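Local coordinates for protein glycoside transferase (Listeria monocytogenes, PDB 6R2M) that is probably an extracellular glycoside hydrolase that acts on exopolysaccharide, though a transferase activity has also been assigned, at residues S21-N29 with S294-I305; P46-G54 with F80-A91. All blocks are in the same frame, centred on the assembly; numbering follows the deposited sequence.

Both contacts are partly buried. Contact 2 lies nearer the centre of the chain (about 14 Å between centres, against about 17 Å for contact 1). Helix 50-62 connects them: contact 2 holds its first turn, and the helix also borders both partners of contact 1. The ring of Phe301 and the backbone of Ser52 touch where the two meet. Contact 1 joins the two ends of a long chain segment mainly through aromatic and aliphatic side chains, with at most one weak hydrogen bond. Contact 2 relies on two backbone bonds, a histidine-carboxylate bond and two water bridges, beside a small apolar cluster.

Contact 1: S21-N29 with S294-I305; sequences SVQTYVKEN and SNPETTHFFDYI
Tyr25 and Tyr304 form the aromatic centre of the contact. Their ring planes are 22° apart but slid past each other, with centroids 5.0 Å apart, so the rings barely overlap. The hydroxyl of Tyr304 reaches furthest across, its OH lying 3.2 Å from Tyr25 CD2, set between the side chains of Val22 and Tyr25, three residues apart on helix 21-29. Tyr304 gets there because its CG is anti to the backbone N (chi1 170°), which aims the ring across the gap.

The apolar contacts follow the same helix face. Val26 CG2 meets the edge of the Phe301 ring, near its plane, at CE1 (3.9 Å), and also touches Tyr304 CE2. One turn earlier, Val22 CG1 touches Ile305 CD1 at 4.2 Å. At the C-terminal end of the helix, Pro296 packs its ring carbons on Asn29 CB and brings its CD to 3.5 Å from Tyr25 OH.

Across the contact the polar chemistry is slight: Tyr25 OH is 3.0 Å from Ser294 O, at most a weak hydrogen bond, since the proton has another acceptor within reach. Other bonds hold each segment in shape. Asn29 ND2 donates back to Tyr25 O in the carbonyl plane, on a lone pair, while lying over one face of the Tyr25 ring near its rim; with OD1 bonded to Lys41, the amide is gripped at both ends. His300, at the N-cap of helix 301-312, accepts from Phe302 N through ND1 (2.9 Å) in the plane of the imidazole.

An N-terminal helix thus packs on the chain's last, joining segments 265 residues apart. Their short helical segments run nearly antiparallel, at 164°, with axes 12.7 Å apart, a spacing bridged by large aromatic side chains. Helix 50-62 borders both, Val22 resting on Tyr59 and Phe301 on Ser52; Phe302 and Asp303 lead to helix 262-274.

Contact 2: P46-G54 with F80-A91; sequences PHYLAESIG and FITEDNFIKWEA
Ala50 and Phe80 fit together at the start of helix 50-62. The Ala50 methyl is a small bump in a hollow formed by Phe80 CD2, Ile87 CG2 and the carbonyl of Lys88, its CB lying 3.4 Å from Lys88 O. The Phe80 ring is itself wedged: Ala91 CB covers one face and Ile53 CG2 the opposite one, both toward the rim, while Tyr48 O meets the ring edge at CE2 (3.4 Å).

Leu49 brings CD2 obliquely to Trp89 CZ3, at 3.6 Å. With Trp89 CG between its backbone N and carbonyl carbon (chi1 74°), the indole is turned back toward Leu49.

Backbones lock the shapes in register through a single beta bridge at Leu49 and Glu90: Ala91 N donates to Tyr48 O (3.0 Å) and Ala50 N to Trp89 O (2.9 Å). His47 ND1 gives a hydrogen bond of 2.8 Å to the syn lone pair of Glu90 OE1, the ring and carboxylate nearly coplanar. A water joins that oxygen to Tyr48 N, and another joins Trp89 O to Glu51 N.

The loop 80-91 thus covers the N-terminal end of helix 50-62. Behind it, Ile53 packs on helix 66-79, while Ile87 reaches helices 100-116 and 120-136.

Contact 1: S21-N29 with S294-I305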
loop_
_atom_site.group_PDB
_atom_site.type_symbol
_atom_site.label_atom_id
_atom_site.label_comp_id
_atom_site.label_asym_id
_atom_site.label_seq_id
_atom_site.Cartn_x
_atom_site.Cartn_y
_atom_site.Cartn_z
ATOM N N SER A 21 10.574 10.501 -15.971
ATOM C CA SER A 21 9.320 10.747 -16.678
ATOM C C SER A 21 8.121 10.714 -15.737
ATOM O O SER A 21 7.180 11.505 -15.897
ATOM C CB SER A 21 9.156 9.725 -17.803
ATOM O OG SER A 21 9.305 8.408 -17.312
ATOM N N VAL A 22 8.119 9.796 -14.763
ATOM C CA VAL A 22 7.014 9.741 -13.812
ATOM C C VAL A 22 6.983 11.009 -12.968
ATOM O O VAL A 22 5.922 11.605 -12.753
ATOM C CB VAL A 22 7.106 8.483 -12.926
ATOM C CG1 VAL A 22 6.158 8.614 -11.732
ATOM C CG2 VAL A 22 6.778 7.239 -13.724
ATOM N N GLN A 23 8.150 11.438 -12.477
ATOM C CA GLN A 23 8.228 12.674 -11.698
ATOM C C GLN A 23 7.655 13.850 -12.481
ATOM O O GLN A 23 6.876 14.648 -11.947
ATOM C CB GLN A 23 9.681 12.953 -11.296
ATOM C CG GLN A 23 10.299 11.868 -10.412
ATOM C CD GLN A 23 11.103 10.844 -11.213
ATOM O OE1 GLN A 23 10.574 10.176 -12.100
ATOM N NE2 GLN A 23 12.385 10.722 -10.899
ATOM N N THR A 24 8.036 13.968 -13.758
ATOM C CA THR A 24 7.515 15.033 -14.609
ATOM C C THR A 24 6.009 14.914 -14.768
ATOM O O THR A 24 5.288 15.910 -14.653
ATOM C CB THR A 24 8.205 14.984 -15.968
ATOM O OG1 THR A 24 9.603 15.252 -15.782
ATOM C CG2 THR A 24 7.626 16.030 -16.928
ATOM N N TYR A 25 5.517 13.689 -14.966
ATOM C CA TYR A 25 4.086 13.471 -15.146
ATOM C C TYR A 25 3.316 13.772 -13.865
ATOM O O TYR A 25 2.229 14.362 -13.908
ATOM C CB TYR A 25 3.846 12.034 -15.595
ATOM C CG TYR A 25 2.417 11.747 -15.934
ATOM C CD1 TYR A 25 1.936 11.991 -17.213
ATOM C CD2 TYR A 25 1.538 11.246 -14.983
ATOM C CE1 TYR A 25 0.623 11.739 -17.538
ATOM C CE2 TYR A 25 0.206 10.979 -15.302
ATOM C CZ TYR A 25 -0.231 11.226 -16.596
ATOM O OH TYR A 25 -1.541 10.989 -16.960
ATOM N N VAL A 26 3.875 13.405 -12.710
ATOM C CA VAL A 26 3.201 13.696 -11.450
ATOM C C VAL A 26 3.146 15.199 -11.203
ATOM O O VAL A 26 2.116 15.737 -10.782
ATOM C CB VAL A 26 3.903 12.948 -10.307
ATOM C CG1 VAL A 26 3.435 13.493 -8.942
ATOM C CG2 VAL A 26 3.611 11.445 -10.435
ATOM N N LYS A 27 4.261 15.895 -11.454
ATOM C CA LYS A 27 4.279 17.346 -11.320
ATOM C C LYS A 27 3.219 17.996 -12.204
ATOM O O LYS A 27 2.560 18.955 -11.792
ATOM C CB LYS A 27 5.674 17.878 -11.654
ATOM C CG LYS A 27 6.713 17.528 -10.578
ATOM C CD LYS A 27 8.132 17.934 -10.964
ATOM C CE LYS A 27 9.155 17.450 -9.922
ATOM N NZ LYS A 27 10.524 17.439 -10.489
ATOM N N GLU A 28 3.030 17.473 -13.413
ATOM C CA GLU A 28 2.123 18.115 -14.361
ATOM C C GLU A 28 0.661 17.737 -14.136
ATOM O O GLU A 28 -0.234 18.516 -14.488
ATOM C CB GLU A 28 2.547 17.768 -15.793
ATOM C CG GLU A 28 1.571 18.198 -16.884
ATOM C CD GLU A 28 1.631 19.684 -17.177
ATOM O OE1 GLU A 28 0.648 20.227 -17.735
ATOM O OE2 GLU A 28 2.665 20.311 -16.859
ATOM N N ASN A 29 0.381 16.571 -13.563
ATOM C CA ASN A 29 -0.989 16.075 -13.579
ATOM C C ASN A 29 -1.579 15.748 -12.223
ATOM O O ASN A 29 -2.801 15.777 -12.090
ATOM C CB ASN A 29 -1.092 14.823 -14.448
ATOM C CG ASN A 29 -0.828 15.124 -15.902
ATOM O OD1 ASN A 29 -1.681 15.690 -16.586
ATOM N ND2 ASN A 29 0.363 14.768 -16.384
ATOM N N SER A 294 -3.439 6.355 -18.252
ATOM C CA SER A 294 -2.929 7.596 -18.830
ATOM C C SER A 294 -3.881 8.783 -18.705
ATOM O O SER A 294 -3.477 9.909 -19.025
ATOM C CB SER A 294 -2.573 7.391 -20.306
ATOM O OG SER A 294 -3.719 7.102 -21.086
ATOM N N ASN A 295 -5.110 8.566 -18.249
ATOM C CA ASN A 295 -6.048 9.658 -18.030
ATOM C C ASN A 295 -6.009 10.030 -16.556
ATOM O O ASN A 295 -6.538 9.275 -15.728
ATOM C CB ASN A 295 -7.465 9.249 -18.442
ATOM C CG ASN A 295 -8.475 10.374 -18.276
ATOM O OD1 ASN A 295 -8.297 11.276 -17.459
ATOM N ND2 ASN A 295 -9.552 10.316 -19.046
ATOM N N PRO A 296 -5.415 11.168 -16.176
ATOM C CA PRO A 296 -5.286 11.487 -14.748
ATOM C C PRO A 296 -6.570 11.998 -14.133
ATOM O O PRO A 296 -6.649 12.090 -12.899
ATOM C CB PRO A 296 -4.194 12.559 -14.728
ATOM C CG PRO A 296 -4.376 13.270 -16.038
ATOM C CD PRO A 296 -4.839 12.214 -17.036
ATOM N N GLU A 297 -7.581 12.320 -14.948
ATOM C CA GLU A 297 -8.871 12.695 -14.384
ATOM C C GLU A 297 -9.655 11.481 -13.904
ATOM O O GLU A 297 -10.444 11.596 -12.961
ATOM C CB GLU A 297 -9.702 13.477 -15.409
ATOM C CG GLU A 297 -9.127 14.832 -15.753
ATOM C CD GLU A 297 -10.018 15.632 -16.695
ATOM O OE1 GLU A 297 -10.762 15.017 -17.490
ATOM O OE2 GLU A 297 -9.960 16.876 -16.634
ATOM N N THR A 298 -9.454 10.317 -14.522
ATOM C CA THR A 298 -10.190 9.118 -14.147
ATOM C C THR A 298 -9.336 8.042 -13.501
ATOM O O THR A 298 -9.902 7.090 -12.941
ATOM C CB THR A 298 -10.894 8.505 -15.365
ATOM O OG1 THR A 298 -9.925 8.125 -16.349
ATOM C CG2 THR A 298 -11.882 9.502 -15.960
ATOM N N THR A 299 -8.010 8.142 -13.590
ATOM C CA THR A 299 -7.095 7.184 -12.974
ATOM C C THR A 299 -6.697 7.693 -11.599
ATOM O O THR A 299 -5.932 8.657 -11.480
ATOM C CB THR A 299 -5.851 6.979 -13.835
ATOM O OG1 THR A 299 -6.251 6.585 -15.152
ATOM C CG2 THR A 299 -4.949 5.899 -13.263
ATOM N N HIS A 300 -7.182 7.018 -10.564
ATOM C CA HIS A 300 -6.740 7.322 -9.211
ATOM C C HIS A 300 -5.228 7.193 -9.130
ATOM O O HIS A 300 -4.639 6.282 -9.710
ATOM C CB HIS A 300 -7.410 6.356 -8.249
ATOM C CG HIS A 300 -7.351 6.764 -6.816
ATOM N ND1 HIS A 300 -6.174 6.809 -6.097
ATOM C CD2 HIS A 300 -8.336 7.100 -5.952
ATOM C CE1 HIS A 300 -6.436 7.181 -4.857
ATOM N NE2 HIS A 300 -7.741 7.360 -4.741
ATOM N N PHE A 301 -4.599 8.126 -8.416
ATOM C CA PHE A 301 -3.153 8.048 -8.232
ATOM C C PHE A 301 -2.719 6.665 -7.750
ATOM O O PHE A 301 -1.663 6.160 -8.154
ATOM C CB PHE A 301 -2.695 9.126 -7.252
ATOM C CG PHE A 301 -1.214 9.251 -7.176
ATOM C CD1 PHE A 301 -0.512 9.885 -8.185
ATOM C CD2 PHE A 301 -0.514 8.698 -6.104
ATOM C CE1 PHE A 301 0.882 9.986 -8.111
ATOM C CE2 PHE A 301 0.852 8.794 -6.018
ATOM C CZ PHE A 301 1.561 9.438 -7.023
ATOM N N PHE A 302 -3.516 6.041 -6.875
ATOM C CA PHE A 302 -3.182 4.706 -6.372
ATOM C C PHE A 302 -2.964 3.721 -7.509
ATOM O O PHE A 302 -2.014 2.933 -7.480
ATOM C CB PHE A 302 -4.293 4.195 -5.460
ATOM C CG PHE A 302 -3.945 2.943 -4.681
ATOM C CD1 PHE A 302 -3.204 3.016 -3.506
ATOM C CD2 PHE A 302 -4.438 1.699 -5.075
ATOM C CE1 PHE A 302 -2.940 1.862 -2.753
ATOM C CE2 PHE A 302 -4.170 0.563 -4.335
ATOM C CZ PHE A 302 -3.427 0.638 -3.172
ATOM N N ASP A 303 -3.832 3.761 -8.531
ATOM C CA ASP A 303 -3.667 2.867 -9.676
ATOM C C ASP A 303 -2.470 3.279 -10.520
ATOM O O ASP A 303 -1.648 2.439 -10.907
ATOM C CB ASP A 303 -4.938 2.865 -10.530
ATOM C CG ASP A 303 -6.084 2.126 -9.878
ATOM O OD1 ASP A 303 -5.868 1.014 -9.368
ATOM O OD2 ASP A 303 -7.210 2.668 -9.880
ATOM N N TYR A 304 -2.352 4.575 -10.804
ATOM C CA TYR A 304 -1.254 5.060 -11.626
ATOM C C TYR A 304 0.086 4.668 -11.017
ATOM O O TYR A 304 0.942 4.084 -11.688
ATOM C CB TYR A 304 -1.353 6.580 -11.778
ATOM C CG TYR A 304 -0.119 7.178 -12.409
ATOM C CD1 TYR A 304 0.057 7.152 -13.788
ATOM C CD2 TYR A 304 0.892 7.719 -11.631
ATOM C CE1 TYR A 304 1.203 7.662 -14.366
ATOM C CE2 TYR A 304 2.035 8.238 -12.203
ATOM C CZ TYR A 304 2.182 8.209 -13.565
ATOM O OH TYR A 304 3.342 8.736 -14.104
ATOM N N ILE A 305 0.268 4.950 -9.726
ATOM C CA ILE A 305 1.608 4.835 -9.168
ATOM C C ILE A 305 1.947 3.388 -8.830
ATOM O O ILE A 305 3.116 3.000 -8.892
ATOM C CB ILE A 305 1.768 5.757 -7.943
ATOM C CG1 ILE A 305 3.251 5.951 -7.609
ATOM C CG2 ILE A 305 0.980 5.251 -6.721
ATOM C CD1 ILE A 305 4.004 6.807 -8.638
#

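Contact 2: P46-G54 with F80-A91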
loop_
_atom_site.group_PDB
_atom_site.type_symbol
_atom_site.label_atom_id
_atom_site.label_comp_id
_atom_site.label_asym_id
_atom_site.label_seq_id
_atom_site.Cartn_x
_atom_site.Cartn_y
_atom_site.Cartn_z
ATOM N N PRO A 46 -11.315 16.696 -4.105
ATOM C CA PRO A 46 -9.937 16.193 -4.081
ATOM C C PRO A 46 -9.523 15.749 -2.691
ATOM O O PRO A 46 -9.940 16.320 -1.680
ATOM C CB PRO A 46 -9.112 17.401 -4.529
ATOM C CG PRO A 46 -9.919 18.574 -4.090
ATOM C CD PRO A 46 -11.361 18.162 -4.220
ATOM N N HIS A 47 -8.661 14.734 -2.655
ATOM C CA HIS A 47 -8.087 14.245 -1.409
ATOM C C HIS A 47 -6.579 14.178 -1.556
ATOM O O HIS A 47 -6.075 13.649 -2.554
ATOM C CB HIS A 47 -8.645 12.879 -1.042
ATOM C CG HIS A 47 -10.103 12.909 -0.731
ATOM N ND1 HIS A 47 -10.592 13.342 0.485
ATOM C CD2 HIS A 47 -11.180 12.586 -1.482
ATOM C CE1 HIS A 47 -11.911 13.265 0.473
ATOM N NE2 HIS A 47 -12.294 12.808 -0.710
ATOM N N TYR A 48 -5.873 14.715 -0.564
ATOM C CA TYR A 48 -4.413 14.752 -0.533
ATOM C C TYR A 48 -3.965 13.718 0.495
ATOM O O TYR A 48 -3.816 14.020 1.676
ATOM C CB TYR A 48 -3.913 16.155 -0.198
ATOM C CG TYR A 48 -4.604 17.201 -1.033
ATOM C CD1 TYR A 48 -4.307 17.341 -2.382
ATOM C CD2 TYR A 48 -5.579 18.015 -0.479
ATOM C CE1 TYR A 48 -4.962 18.291 -3.162
ATOM C CE2 TYR A 48 -6.231 18.964 -1.242
ATOM C CZ TYR A 48 -5.921 19.094 -2.579
ATOM O OH TYR A 48 -6.571 20.044 -3.338
ATOM N N LEU A 49 -3.734 12.495 0.019
ATOM C CA LEU A 49 -3.666 11.305 0.867
ATOM C C LEU A 49 -2.241 11.002 1.325
ATOM O O LEU A 49 -1.292 11.114 0.547
ATOM C CB LEU A 49 -4.203 10.087 0.106
ATOM C CG LEU A 49 -5.646 10.209 -0.409
ATOM C CD1 LEU A 49 -5.943 9.099 -1.406
ATOM C CD2 LEU A 49 -6.608 10.118 0.759
ATOM N N ALA A 50 -2.101 10.602 2.600
ATOM C CA ALA A 50 -0.822 10.060 3.047
ATOM C C ALA A 50 -0.441 8.846 2.223
ATOM O O ALA A 50 0.753 8.576 2.014
ATOM C CB ALA A 50 -0.876 9.706 4.542
ATOM N N GLU A 51 -1.444 8.103 1.757
ATOM C CA GLU A 51 -1.219 6.965 0.886
ATOM C C GLU A 51 -0.479 7.383 -0.378
ATOM O O GLU A 51 0.505 6.744 -0.783
ATOM C CB GLU A 51 -2.574 6.343 0.552
ATOM C CG GLU A 51 -2.542 5.231 -0.462
ATOM C CD GLU A 51 -3.937 4.748 -0.743
ATOM O OE1 GLU A 51 -4.636 5.393 -1.550
ATOM O OE2 GLU A 51 -4.333 3.742 -0.136
ATOM N N SER A 52 -0.928 8.471 -1.000
ATOM C CA SER A 52 -0.333 8.912 -2.256
ATOM C C SER A 52 1.102 9.390 -2.067
ATOM O O SER A 52 1.994 8.989 -2.826
ATOM C CB SER A 52 -1.175 10.010 -2.895
ATOM O OG SER A 52 -2.496 9.574 -3.087
ATOM N N ILE A 53 1.355 10.249 -1.067
ATOM C CA ILE A 53 2.721 10.736 -0.882
ATOM C C ILE A 53 3.641 9.581 -0.497
ATOM O O ILE A 53 4.785 9.515 -0.956
ATOM C CB ILE A 53 2.775 11.912 0.127
ATOM C CG1 ILE A 53 4.163 12.561 0.134
ATOM C CG2 ILE A 53 2.401 11.468 1.546
ATOM C CD1 ILE A 53 4.226 13.867 0.944
ATOM N N GLY A 54 3.151 8.626 0.302
ATOM C CA GLY A 54 3.981 7.483 0.652
ATOM C C GLY A 54 4.315 6.612 -0.552
ATOM O O GLY A 54 5.435 6.105 -0.671
ATOM N N PHE A 80 1.539 16.861 6.879
ATOM C CA PHE A 80 0.968 15.605 7.354
ATOM C C PHE A 80 1.356 15.257 8.781
ATOM O O PHE A 80 0.529 14.707 9.520
ATOM C CB PHE A 80 1.386 14.444 6.442
ATOM C CG PHE A 80 0.780 14.486 5.061
ATOM C CD1 PHE A 80 1.393 15.195 4.038
ATOM C CD2 PHE A 80 -0.391 13.796 4.781
ATOM C CE1 PHE A 80 0.845 15.218 2.751
ATOM C CE2 PHE A 80 -0.947 13.823 3.493
ATOM C CZ PHE A 80 -0.324 14.532 2.489
ATOM N N ILE A 81 2.581 15.553 9.203
ATOM C CA ILE A 81 3.069 15.094 10.502
ATOM C C ILE A 81 2.686 16.092 11.583
ATOM O O ILE A 81 3.008 17.286 11.489
ATOM C CB ILE A 81 4.586 14.872 10.475
ATOM C CG1 ILE A 81 4.916 13.812 9.421
ATOM C CG2 ILE A 81 5.049 14.413 11.855
ATOM C CD1 ILE A 81 6.394 13.608 9.209
ATOM N N THR A 82 2.009 15.603 12.617
ATOM C CA THR A 82 1.624 16.460 13.732
ATOM C C THR A 82 2.800 16.700 14.670
ATOM O O THR A 82 3.859 16.076 14.566
ATOM C CB THR A 82 0.473 15.848 14.517
ATOM O OG1 THR A 82 0.938 14.693 15.234
ATOM C CG2 THR A 82 -0.674 15.481 13.583
ATOM N N GLU A 83 2.586 17.598 15.633
ATOM C CA GLU A 83 3.644 17.884 16.591
ATOM C C GLU A 83 3.926 16.702 17.512
ATOM O O GLU A 83 5.022 16.630 18.076
ATOM C CB GLU A 83 3.295 19.132 17.405
ATOM C CG GLU A 83 2.184 18.949 18.422
ATOM C CD GLU A 83 1.792 20.259 19.089
ATOM O OE1 GLU A 83 2.661 21.150 19.221
ATOM O OE2 GLU A 83 0.613 20.396 19.482
ATOM N N ASP A 84 2.986 15.765 17.672
ATOM C CA ASP A 84 3.270 14.533 18.398
ATOM C C ASP A 84 3.548 13.348 17.471
ATOM O O ASP A 84 3.370 12.191 17.878
ATOM C CB ASP A 84 2.141 14.214 19.381
ATOM C CG ASP A 84 0.761 14.527 18.831
ATOM O OD1 ASP A 84 -0.230 14.274 19.558
ATOM O OD2 ASP A 84 0.652 15.030 17.689
ATOM N N ASN A 85 3.975 13.620 16.230
ATOM C CA ASN A 85 4.603 12.635 15.358
ATOM C C ASN A 85 3.613 11.622 14.803
ATOM O O ASN A 85 4.000 10.507 14.451
ATOM C CB ASN A 85 5.750 11.910 16.064
ATOM C CG ASN A 85 6.885 12.840 16.407
ATOM O OD1 ASN A 85 7.540 13.383 15.521
ATOM N ND2 ASN A 85 7.124 13.033 17.699
ATOM N N PHE A 86 2.341 11.998 14.706
ATOM C CA PHE A 86 1.364 11.221 13.956
ATOM C C PHE A 86 1.341 11.698 12.511
ATOM O O PHE A 86 1.667 12.852 12.214
ATOM C CB PHE A 86 -0.038 11.352 14.559
ATOM C CG PHE A 86 -0.175 10.744 15.929
ATOM C CD1 PHE A 86 -0.468 9.400 16.085
ATOM C CD2 PHE A 86 0.001 11.528 17.058
ATOM C CE1 PHE A 86 -0.592 8.851 17.364
ATOM C CE2 PHE A 86 -0.103 10.987 18.331
ATOM C CZ PHE A 86 -0.400 9.648 18.478
ATOM N N ILE A 87 0.964 10.801 11.607
ATOM C CA ILE A 87 0.815 11.131 10.188
ATOM C C ILE A 87 -0.679 11.164 9.894
ATOM O O ILE A 87 -1.344 10.123 9.933
ATOM C CB ILE A 87 1.534 10.126 9.269
ATOM C CG1 ILE A 87 3.039 10.093 9.535
ATOM C CG2 ILE A 87 1.296 10.507 7.796
ATOM C CD1 ILE A 87 3.777 9.010 8.743
ATOM N N LYS A 88 -1.222 12.357 9.620
ATOM C CA LYS A 88 -2.616 12.460 9.190
ATOM C C LYS A 88 -2.849 11.626 7.934
ATOM O O LYS A 88 -2.052 11.671 6.998
ATOM C CB LYS A 88 -2.966 13.915 8.891
ATOM C CG LYS A 88 -2.948 14.843 10.072
ATOM C CD LYS A 88 -3.294 16.234 9.580
ATOM C CE LYS A 88 -3.399 17.231 10.711
ATOM N NZ LYS A 88 -3.738 18.571 10.161
ATOM N N TRP A 89 -3.958 10.875 7.894
ATOM C CA TRP A 89 -4.195 10.054 6.703
ATOM C C TRP A 89 -4.516 10.913 5.480
ATOM O O TRP A 89 -4.343 10.445 4.353
ATOM C CB TRP A 89 -5.298 9.008 6.960
ATOM C CG TRP A 89 -6.695 9.547 7.001
ATOM C CD1 TRP A 89 -7.381 9.977 8.105
ATOM C CD2 TRP A 89 -7.591 9.704 5.888
ATOM N NE1 TRP A 89 -8.646 10.390 7.743
ATOM C CE2 TRP A 89 -8.797 10.234 6.390
ATOM C CE3 TRP A 89 -7.496 9.437 4.516
ATOM C CZ2 TRP A 89 -9.893 10.521 5.569
ATOM C CZ3 TRP A 89 -8.589 9.720 3.703
ATOM C CH2 TRP A 89 -9.769 10.257 4.230
ATOM N N GLU A 90 -4.957 12.161 5.675
ATOM C CA GLU A 90 -5.019 13.131 4.584
ATOM C C GLU A 90 -4.730 14.515 5.151
ATOM O O GLU A 90 -4.880 14.766 6.351
ATOM C CB GLU A 90 -6.369 13.086 3.844
ATOM C CG GLU A 90 -7.560 13.635 4.610
ATOM C CD GLU A 90 -8.827 13.655 3.760
ATOM O OE1 GLU A 90 -8.711 13.590 2.511
ATOM O OE2 GLU A 90 -9.929 13.729 4.341
ATOM N N ALA A 91 -4.287 15.418 4.277
ATOM C CA ALA A 91 -3.733 16.699 4.725
ATOM C C ALA A 91 -4.826 17.763 4.777
ATOM O O ALA A 91 -4.932 18.640 3.909
ATOM C CB ALA A 91 -2.590 17.123 3.810
HETATM O O HOH W 1 -7.210 15.882 1.589
HETATM O O HOH W 2 -4.061 8.033 3.126
#